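Local coordinates for protein chorismate mutase (Clostridium thermocellum, PDB 1XHO) that probably catalyses the Claisen rearrangement of chorismate to prephenate, the committed step toward phenylalanine and tyrosine, as a trimeric AroH-type chorismate mutase, at residues C[77-82]-C[113-118]; C[85-89]-C[100-104]; C[53-58]-C[90-96]. All blocks are in the same frame, centred on the assembly; numbering follows the deposited sequence.

Interaction 1 of 3, residues C[77-82]-C[113-118]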
loop_
_atom_site.group_PDB
_atom_site.type_symbol
_atom_site.label_atom_id
_atom_site.label_comp_id
_atom_site.label_asym_id
_atom_site.label_seq_id
_atom_site.Cartn_x
_atom_site.Cartn_y
_atom_site.Cartn_z
ATOM N N THR C 77 7.702 -3.781 1.739
ATOM C CA THR C 77 8.272 -2.871 2.731
ATOM C C THR C 77 9.571 -3.430 3.270
ATOM O O THR C 77 9.756 -4.651 3.349
ATOM C CB THR C 77 7.333 -2.575 3.934
ATOM O OG1 THR C 77 7.085 -3.779 4.685
ATOM C CG2 THR C 77 6.010 -1.926 3.467
ATOM N N VAL C 78 10.474 -2.530 3.631
ATOM C CA VAL C 78 11.646 -2.895 4.394
ATOM C C VAL C 78 11.717 -1.981 5.604
ATOM O O VAL C 78 11.230 -0.844 5.576
ATOM C CB VAL C 78 12.962 -2.805 3.573
ATOM C CG1 VAL C 78 12.885 -3.683 2.345
ATOM C CG2 VAL C 78 13.275 -1.352 3.180
ATOM N N THR C 79 12.309 -2.495 6.670
ATOM C CA THR C 79 12.585 -1.712 7.860
ATOM C C THR C 79 13.695 -0.681 7.580
ATOM O O THR C 79 14.492 -0.846 6.650
ATOM C CB THR C 79 12.954 -2.645 9.049
ATOM O OG1 THR C 79 13.825 -3.689 8.597
ATOM C CG2 THR C 79 11.727 -3.279 9.596
ATOM N N LYS C 80 13.722 0.377 8.380
ATOM C CA LYS C 80 14.648 1.521 8.205
ATOM C C LYS C 80 16.133 1.128 8.008
ATOM O O LYS C 80 16.879 1.787 7.257
ATOM C CB LYS C 80 14.515 2.447 9.417
ATOM C CG LYS C 80 15.291 3.739 9.331
ATOM C CD LYS C 80 14.659 4.814 10.213
ATOM C CE LYS C 80 14.599 4.402 11.687
ATOM N NZ LYS C 80 14.259 5.566 12.563
ATOM N N ASP C 81 16.546 0.053 8.676
ATOM C CA ASP C 81 17.923 -0.456 8.585
ATOM C C ASP C 81 18.290 -1.110 7.245
ATOM O O ASP C 81 19.430 -1.457 7.053
ATOM C CB ASP C 81 18.213 -1.438 9.733
ATOM C CG ASP C 81 17.088 -2.447 9.946
ATOM O OD1 ASP C 81 16.406 -2.829 8.976
ATOM O OD2 ASP C 81 16.874 -2.843 11.099
ATOM N N LEU C 82 17.327 -1.296 6.342
ATOM C CA LEU C 82 17.616 -1.775 4.986
ATOM C C LEU C 82 17.398 -0.669 3.942
ATOM O O LEU C 82 16.290 -0.136 3.825
ATOM C CB LEU C 82 16.726 -2.972 4.632
ATOM C CG LEU C 82 16.790 -4.207 5.532
ATOM C CD1 LEU C 82 15.848 -5.293 4.988
ATOM C CD2 LEU C 82 18.236 -4.723 5.665
ATOM N N LEU C 113 10.990 -5.735 14.862
ATOM C CA LEU C 113 11.882 -6.640 14.142
ATOM C C LEU C 113 12.712 -5.884 13.095
ATOM O O LEU C 113 12.174 -5.193 12.221
ATOM C CB LEU C 113 11.107 -7.780 13.473
ATOM C CG LEU C 113 11.933 -8.923 12.837
ATOM C CD1 LEU C 113 12.821 -9.605 13.861
ATOM C CD2 LEU C 113 11.020 -9.960 12.161
ATOM N N GLU C 114 14.027 -6.029 13.199
ATOM C CA GLU C 114 14.949 -5.364 12.308
ATOM C C GLU C 114 15.278 -6.291 11.149
ATOM O O GLU C 114 14.936 -7.479 11.188
ATOM C CB GLU C 114 16.201 -4.985 13.082
ATOM C CG GLU C 114 15.939 -3.918 14.143
ATOM C CD GLU C 114 17.046 -3.813 15.184
ATOM O OE1 GLU C 114 17.630 -4.859 15.563
ATOM O OE2 GLU C 114 17.317 -2.675 15.637
ATOM N N LYS C 115 15.905 -5.730 10.114
ATOM C CA LYS C 115 16.338 -6.463 8.911
ATOM C C LYS C 115 15.206 -7.223 8.210
ATOM O O LYS C 115 15.441 -8.279 7.604
ATOM C CB LYS C 115 17.481 -7.429 9.244
ATOM C CG LYS C 115 18.693 -6.801 9.911
ATOM C CD LYS C 115 19.430 -5.803 9.000
ATOM C CE LYS C 115 20.729 -5.268 9.698
ATOM N NZ LYS C 115 21.015 -3.811 9.429
ATOM N N CYS C 116 13.998 -6.656 8.252
ATOM C CA CYS C 116 12.787 -7.369 7.856
ATOM C C CYS C 116 12.178 -6.853 6.551
ATOM O O CYS C 116 11.856 -5.670 6.422
ATOM C CB CYS C 116 11.738 -7.311 8.999
ATOM S SG CYS C 116 10.150 -8.139 8.661
ATOM N N ILE C 117 11.997 -7.772 5.605
ATOM C CA ILE C 117 11.278 -7.513 4.365
ATOM C C ILE C 117 9.870 -8.117 4.447
ATOM O O ILE C 117 9.716 -9.321 4.698
ATOM C CB ILE C 117 12.029 -8.117 3.159
ATOM C CG1 ILE C 117 13.459 -7.558 3.107
ATOM C CG2 ILE C 117 11.278 -7.845 1.858
ATOM C CD1 ILE C 117 14.418 -8.393 2.335
ATOM N N ARG C 118 8.852 -7.277 4.246
ATOM C CA ARG C 118 7.458 -7.734 4.165
ATOM C C ARG C 118 6.891 -7.586 2.754
ATOM O O ARG C 118 7.297 -6.710 1.993
ATOM C CB ARG C 118 6.565 -7.015 5.179
ATOM C CG ARG C 118 6.992 -7.254 6.636
ATOM C CD ARG C 118 6.052 -6.519 7.576
ATOM N NE ARG C 118 6.232 -6.807 9.000
ATOM C CZ ARG C 118 7.151 -6.262 9.804
ATOM N NH1 ARG C 118 8.062 -5.432 9.356
ATOM N NH2 ARG C 118 7.171 -6.586 11.076
HETATM O O HOH W 1 9.194 -4.644 6.627
#
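T79 and C116 meet just where two antiparallel strands fray into loops, and the side chain of T79 takes over from the backbone there. Its OG1 lies 3.0 Å from the N of C116 and accepts that N-H at 162°, while the N of T79 donates to the O of C116. OG1 can do this because chi1 of 42° sets it between its own N and carbonyl carbon, with CG2 turned toward the O of L113. The T79 hydroxyl in turn gives its proton to OD1 of D81, 2.7 Å away, at the third position of the type I turn T79 to L82. That carboxylate receives the N-H of K115 as well, through OD1 at 3.2 Å and more weakly through OD2. Both donors to OD1 come on its syn side but tilted out of the carboxylate plane, K115 N by 33°.

One step back, T77 and R118 form a hydrogen-bonded pair, the N of R118 being 2.9 Å from the O of T77. T77 OG1 is hydrogen-bonded to OE1 of E106. A water accepts from R118 NH1 at the guanidinium edge, with T77 OG1 and C116 O among more acceptors than it has protons. SG of C116 lies above one guanidinium face, displaced toward its rim. V78 CG1 and L82 CD1 both pack on I117 CG1. The contact ends the pairing of strands 71-78 and 116-124, with strand 32-40 flanking the latter.

Interaction 2 of 3, residues C[85-89]-C[100-104]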
loop_
_atom_site.group_PDB
_atom_site.type_symbol
_atom_site.label_atom_id
_atom_site.label_comp_id
_atom_site.label_asym_id
_atom_site.label_seq_id
_atom_site.Cartn_x
_atom_site.Cartn_y
_atom_site.Cartn_z
ATOM N N ALA C 85 18.953 -2.007 -1.552
ATOM C CA ALA C 85 18.256 -2.203 -2.828
ATOM C C ALA C 85 16.731 -2.298 -2.693
ATOM O O ALA C 85 16.198 -2.452 -1.593
ATOM C CB ALA C 85 18.794 -3.450 -3.536
ATOM N N PHE C 86 16.060 -2.198 -3.842
ATOM C CA PHE C 86 14.627 -2.432 -3.987
ATOM C C PHE C 86 14.345 -3.938 -3.956
ATOM O O PHE C 86 14.836 -4.672 -4.827
ATOM C CB PHE C 86 14.127 -1.915 -5.347
ATOM C CG PHE C 86 13.835 -0.430 -5.393
ATOM C CD1 PHE C 86 12.533 0.025 -5.592
ATOM C CD2 PHE C 86 14.855 0.501 -5.286
ATOM C CE1 PHE C 86 12.256 1.373 -5.657
ATOM C CE2 PHE C 86 14.588 1.861 -5.351
ATOM C CZ PHE C 86 13.289 2.303 -5.535
ATOM N N PRO C 87 13.533 -4.411 -2.990
ATOM C CA PRO C 87 13.159 -5.840 -3.029
ATOM C C PRO C 87 12.427 -6.242 -4.317
ATOM O O PRO C 87 12.456 -7.416 -4.692
ATOM C CB PRO C 87 12.240 -6.001 -1.800
ATOM C CG PRO C 87 12.587 -4.855 -0.904
ATOM C CD PRO C 87 12.924 -3.720 -1.837
ATOM N N ALA C 88 11.785 -5.268 -4.973
ATOM C CA ALA C 88 11.077 -5.472 -6.244
ATOM C C ALA C 88 11.952 -6.049 -7.374
ATOM O O ALA C 88 11.427 -6.602 -8.333
ATOM C CB ALA C 88 10.446 -4.150 -6.708
ATOM N N ILE C 89 13.269 -5.882 -7.273
ATOM C CA ILE C 89 14.215 -6.504 -8.216
ATOM C C ILE C 89 14.079 -8.042 -8.220
ATOM O O ILE C 89 14.247 -8.675 -9.274
ATOM C CB ILE C 89 15.681 -6.112 -7.898
ATOM C CG1 ILE C 89 15.905 -4.622 -8.160
ATOM C CG2 ILE C 89 16.666 -6.932 -8.748
ATOM C CD1 ILE C 89 17.098 -4.038 -7.400
ATOM N N ALA C 100 2.445 -5.171 -11.397
ATOM C CA ALA C 100 2.544 -3.907 -10.687
ATOM C C ALA C 100 3.193 -4.137 -9.326
ATOM O O ALA C 100 2.692 -4.930 -8.500
ATOM C CB ALA C 100 1.144 -3.273 -10.519
ATOM N N LEU C 101 4.317 -3.452 -9.119
ATOM C CA LEU C 101 5.118 -3.538 -7.904
ATOM C C LEU C 101 5.177 -2.165 -7.244
ATOM O O LEU C 101 5.005 -1.149 -7.911
ATOM C CB LEU C 101 6.532 -4.003 -8.242
ATOM C CG LEU C 101 6.654 -5.270 -9.110
ATOM C CD1 LEU C 101 8.092 -5.537 -9.509
ATOM C CD2 LEU C 101 6.109 -6.472 -8.401
HETATM N N MSE C 102 5.434 -2.139 -5.939
HETATM C CA MSE C 102 5.591 -0.888 -5.195
HETATM C C MSE C 102 6.360 -1.171 -3.906
HETATM O O MSE C 102 6.127 -2.198 -3.244
HETATM C CB MSE C 102 4.214 -0.261 -4.900
HETATM C CG MSE C 102 4.263 1.100 -4.178
HETATM SE SE MSE C 102 2.736 2.336 -4.569
HETATM C CE MSE C 102 3.496 2.930 -6.286
ATOM N N CYS C 103 7.286 -0.271 -3.561
ATOM C CA CYS C 103 8.149 -0.444 -2.397
ATOM C C CYS C 103 8.145 0.786 -1.504
ATOM O O CYS C 103 8.321 1.911 -1.988
ATOM C CB CYS C 103 9.583 -0.717 -2.827
ATOM S SG CYS C 103 9.778 -2.057 -3.966
HETATM N N MSE C 104 7.947 0.551 -0.203
HETATM C CA MSE C 104 7.958 1.588 0.816
HETATM C C MSE C 104 8.839 1.115 1.951
HETATM O O MSE C 104 9.362 0.009 1.924
HETATM C CB MSE C 104 6.547 1.844 1.373
HETATM C CG MSE C 104 5.497 2.288 0.347
HETATM SE SE MSE C 104 4.757 0.822 -0.738
HETATM C CE MSE C 104 2.926 1.496 -0.734
#
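A88 and C103 make the tight spot: CB of A88 comes within 3.5 Å of SG of C103, the shortest approach between the loop 85-89 and the strand 100-104. The sulfur reaches the loop because chi1 of -53° lays it beside its own backbone N, anti to the carbonyl carbon. There it settles among three loop residues. CD1 of F86 is 3.8 Å from SG of C103, and CD of P87 is 4.1 Å from the same sulfur. Measured to the F86 ring centroid the sulfur is 5.0 Å away and 68° off the ring normal, an oblique sulfur-aromatic contact made mainly through one ring carbon.

Toward L101 the packing is slacker. A single methyl, CD1 of L101, meets A88, 3.9 Å from its CB and 3.7 Å from its O, and both residues are partly exposed. F86 is likewise partly exposed and gives the strand little more than CD1. The contact as a whole buries just 200 Å², all of it through van der Waals touches.

The loop makes a type I turn from F86 to I89, closed by I89 N to F86 O, and P87 within it packs on I49 and T53 of helix 46-63 and on F76 and V78 of strand 71-78. Strand 100-105 lies beside 71-78 at the border of the chain's own sheet, and its C103 makes backbone hydrogen bonds to the third subunit, whose I107 also packs on that cysteine.

Interaction 3 of 3, residues C[53-58]-C[90-96]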
loop_
_atom_site.group_PDB
_atom_site.type_symbol
_atom_site.label_atom_id
_atom_site.label_comp_id
_atom_site.label_asym_id
_atom_site.label_seq_id
_atom_site.Cartn_x
_atom_site.Cartn_y
_atom_site.Cartn_z
ATOM N N THR C 53 14.303 -11.892 -0.652
ATOM C CA THR C 53 13.007 -11.513 -1.167
ATOM C C THR C 53 12.545 -12.529 -2.209
ATOM O O THR C 53 11.372 -12.878 -2.246
ATOM C CB THR C 53 12.985 -10.067 -1.750
ATOM O OG1 THR C 53 13.351 -9.133 -0.730
ATOM C CG2 THR C 53 11.580 -9.708 -2.277
ATOM N N GLN C 54 13.473 -12.996 -3.040
ATOM C CA GLN C 54 13.183 -13.963 -4.108
ATOM C C GLN C 54 12.707 -15.309 -3.543
ATOM O O GLN C 54 11.733 -15.895 -4.023
ATOM C CB GLN C 54 14.439 -14.163 -4.964
ATOM C CG GLN C 54 14.188 -14.698 -6.386
ATOM C CD GLN C 54 15.391 -14.514 -7.312
ATOM O OE1 GLN C 54 16.241 -13.628 -7.098
ATOM N NE2 GLN C 54 15.464 -15.340 -8.353
ATOM N N LYS C 55 13.393 -15.787 -2.511
ATOM C CA LYS C 55 13.003 -17.028 -1.841
ATOM C C LYS C 55 11.608 -16.896 -1.226
ATOM O O LYS C 55 10.801 -17.825 -1.295
ATOM C CB LYS C 55 14.036 -17.417 -0.767
ATOM N N LEU C 56 11.330 -15.734 -0.641
ATOM C CA LEU C 56 10.026 -15.452 -0.049
ATOM C C LEU C 56 8.911 -15.462 -1.100
ATOM O O LEU C 56 7.882 -16.095 -0.895
ATOM C CB LEU C 56 10.062 -14.113 0.712
ATOM C CG LEU C 56 8.758 -13.600 1.330
ATOM C CD1 LEU C 56 8.109 -14.643 2.247
ATOM C CD2 LEU C 56 9.014 -12.282 2.080
ATOM N N LEU C 57 9.119 -14.767 -2.217
ATOM C CA LEU C 57 8.142 -14.753 -3.318
ATOM C C LEU C 57 7.909 -16.150 -3.908
ATOM O O LEU C 57 6.783 -16.501 -4.214
ATOM C CB LEU C 57 8.598 -13.811 -4.436
ATOM C CG LEU C 57 8.717 -12.326 -4.089
ATOM C CD1 LEU C 57 9.404 -11.547 -5.240
ATOM C CD2 LEU C 57 7.340 -11.745 -3.740
ATOM N N LYS C 58 8.982 -16.917 -4.083
ATOM C CA LYS C 58 8.911 -18.285 -4.631
ATOM C C LYS C 58 8.084 -19.179 -3.703
ATOM O O LYS C 58 7.117 -19.799 -4.125
ATOM C CB LYS C 58 10.336 -18.839 -4.840
ATOM C CG LYS C 58 10.450 -20.295 -5.340
ATOM C CD LYS C 58 9.507 -20.628 -6.503
ATOM C CE LYS C 58 9.788 -22.026 -7.064
ATOM N NZ LYS C 58 11.032 -22.080 -7.896
ATOM N N ALA C 90 13.761 -8.621 -7.053
ATOM C CA ALA C 90 13.570 -10.070 -6.919
ATOM C C ALA C 90 12.489 -10.599 -7.856
ATOM O O ALA C 90 12.689 -11.625 -8.501
ATOM C CB ALA C 90 13.253 -10.450 -5.475
ATOM N N ALA C 91 11.361 -9.889 -7.939
ATOM C CA ALA C 91 10.259 -10.283 -8.828
ATOM C C ALA C 91 10.671 -10.198 -10.297
ATOM O O ALA C 91 10.282 -11.036 -11.111
ATOM C CB ALA C 91 9.026 -9.419 -8.568
ATOM N N ARG C 92 11.461 -9.182 -10.628
ATOM C CA ARG C 92 11.980 -9.018 -11.981
ATOM C C ARG C 92 12.970 -10.139 -12.358
ATOM O O ARG C 92 12.915 -10.646 -13.467
ATOM C CB ARG C 92 12.640 -7.645 -12.146
ATOM C CG ARG C 92 12.697 -7.202 -13.584
ATOM C CD ARG C 92 13.699 -6.076 -13.819
ATOM N NE ARG C 92 13.947 -5.898 -15.250
ATOM C CZ ARG C 92 14.736 -6.680 -15.989
ATOM N NH1 ARG C 92 15.384 -7.710 -15.447
ATOM N NH2 ARG C 92 14.883 -6.426 -17.288
ATOM N N ASN C 93 13.863 -10.508 -11.433
ATOM C CA ASN C 93 14.802 -11.636 -11.633
ATOM C C ASN C 93 14.091 -12.925 -12.036
ATOM O O ASN C 93 14.501 -13.613 -12.977
ATOM C CB ASN C 93 15.594 -11.932 -10.353
ATOM C CG ASN C 93 16.620 -10.875 -10.028
ATOM O OD1 ASN C 93 16.724 -9.851 -10.704
ATOM N ND2 ASN C 93 17.395 -11.120 -8.978
HETATM N N MSE C 94 13.022 -13.244 -11.314
HETATM C CA MSE C 94 12.278 -14.481 -11.535
HETATM C C MSE C 94 11.195 -14.365 -12.628
HETATM O O MSE C 94 10.288 -15.200 -12.714
HETATM C CB MSE C 94 11.678 -14.970 -10.215
HETATM C CG MSE C 94 10.640 -14.057 -9.586
HETATM SE SE MSE C 94 10.458 -14.428 -7.666
HETATM C CE MSE C 94 9.846 -16.306 -7.833
ATOM N N GLY C 95 11.301 -13.331 -13.454
ATOM C CA GLY C 95 10.483 -13.201 -14.642
ATOM C C GLY C 95 9.120 -12.579 -14.445
ATOM O O GLY C 95 8.285 -12.654 -15.346
ATOM N N TRP C 96 8.875 -11.964 -13.285
ATOM C CA TRP C 96 7.602 -11.270 -13.064
ATOM C C TRP C 96 7.744 -9.816 -13.530
ATOM O O TRP C 96 7.832 -8.881 -12.732
ATOM C CB TRP C 96 7.128 -11.371 -11.604
ATOM C CG TRP C 96 6.891 -12.785 -11.106
ATOM C CD1 TRP C 96 6.877 -13.934 -11.851
ATOM C CD2 TRP C 96 6.601 -13.182 -9.757
ATOM N NE1 TRP C 96 6.621 -15.016 -11.046
ATOM C CE2 TRP C 96 6.442 -14.583 -9.758
ATOM C CE3 TRP C 96 6.474 -12.489 -8.545
ATOM C CZ2 TRP C 96 6.164 -15.305 -8.596
ATOM C CZ3 TRP C 96 6.186 -13.211 -7.390
ATOM C CH2 TRP C 96 6.036 -14.599 -7.424
#
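The indole of W96 has the selenomethionine M94 on one face, with CG of M94 4.1 Å above the plane and over the ring centre, a contact within the segment 90-96 itself. L57 reaches the benzene end of the same ring: its CB is 3.9 Å from CZ3 of W96, and its O approaches CH2 obliquely. The L57 and W96 side chains run antiparallel past one another. M94 is thereby caught between the ring and the helix 53-58. Its CG takes the cramped position between backbone N and carbonyl carbon (chi1 64°), from which the chain runs out to put SE 3.8 Å from CB of L57. A bend at chi3 then carries CE of M94 to the backbone of K58, 3.9 Å from its CA. SE also touches CG of Q54.

The other flat pair is the two amides of Q54 and N93, whose planes are turned 72° from each other. ND2 of N93 donates to OE1 of Q54 at 3.3 Å, a weak bond at the exposed margin. The Q54 chain, extended beyond CG, runs along the A90 turn to get there.

The helices come closest at Q54 and A90, toward the T53 end of the contact. CB of A90 presses to within 3.5 Å of N of Q54 and touches CG2 of T53, a close approach suited to a side chain of one carbon. CD1 of L57 fills in next to A91. T53 and L57 also face strand 116-124, while W96 rests on I71 and I74 of strand 71-78. The short helix closes in a Schellman motif, with G95 at positive phi as C-prime, N of W96 bonded to O of A91 and N of G95 to O of R92; past this turn the indole lies beyond the end of the short helix, alongside L57 of helix 46-63, in a layer of two helices packed side by side on a mixed sheet.

Along the chain the segments run 53-58, 77-82, 85-89, 90-96, 100-104 and 113-118, so interaction 3 alternates with both others, while interaction 2 falls wholly within the span between the two halves of interaction 1. The centres of interactions 1 and 2 lie about 13 Å apart. Interaction 3 is centred about 11 Å from interaction 2 and about 17 Å from interaction 1. Interactions 1 and 2 share the sheet through neighbouring strands 71-78 and 100-105; interaction 3 joins the helices above it. P87 and T53 link the layers, P87 also touching V78 and I117. The first two contacts border neighbouring subunits, whereas interaction 3 stays within one chain, consistent with a trimer assembled through its sheets.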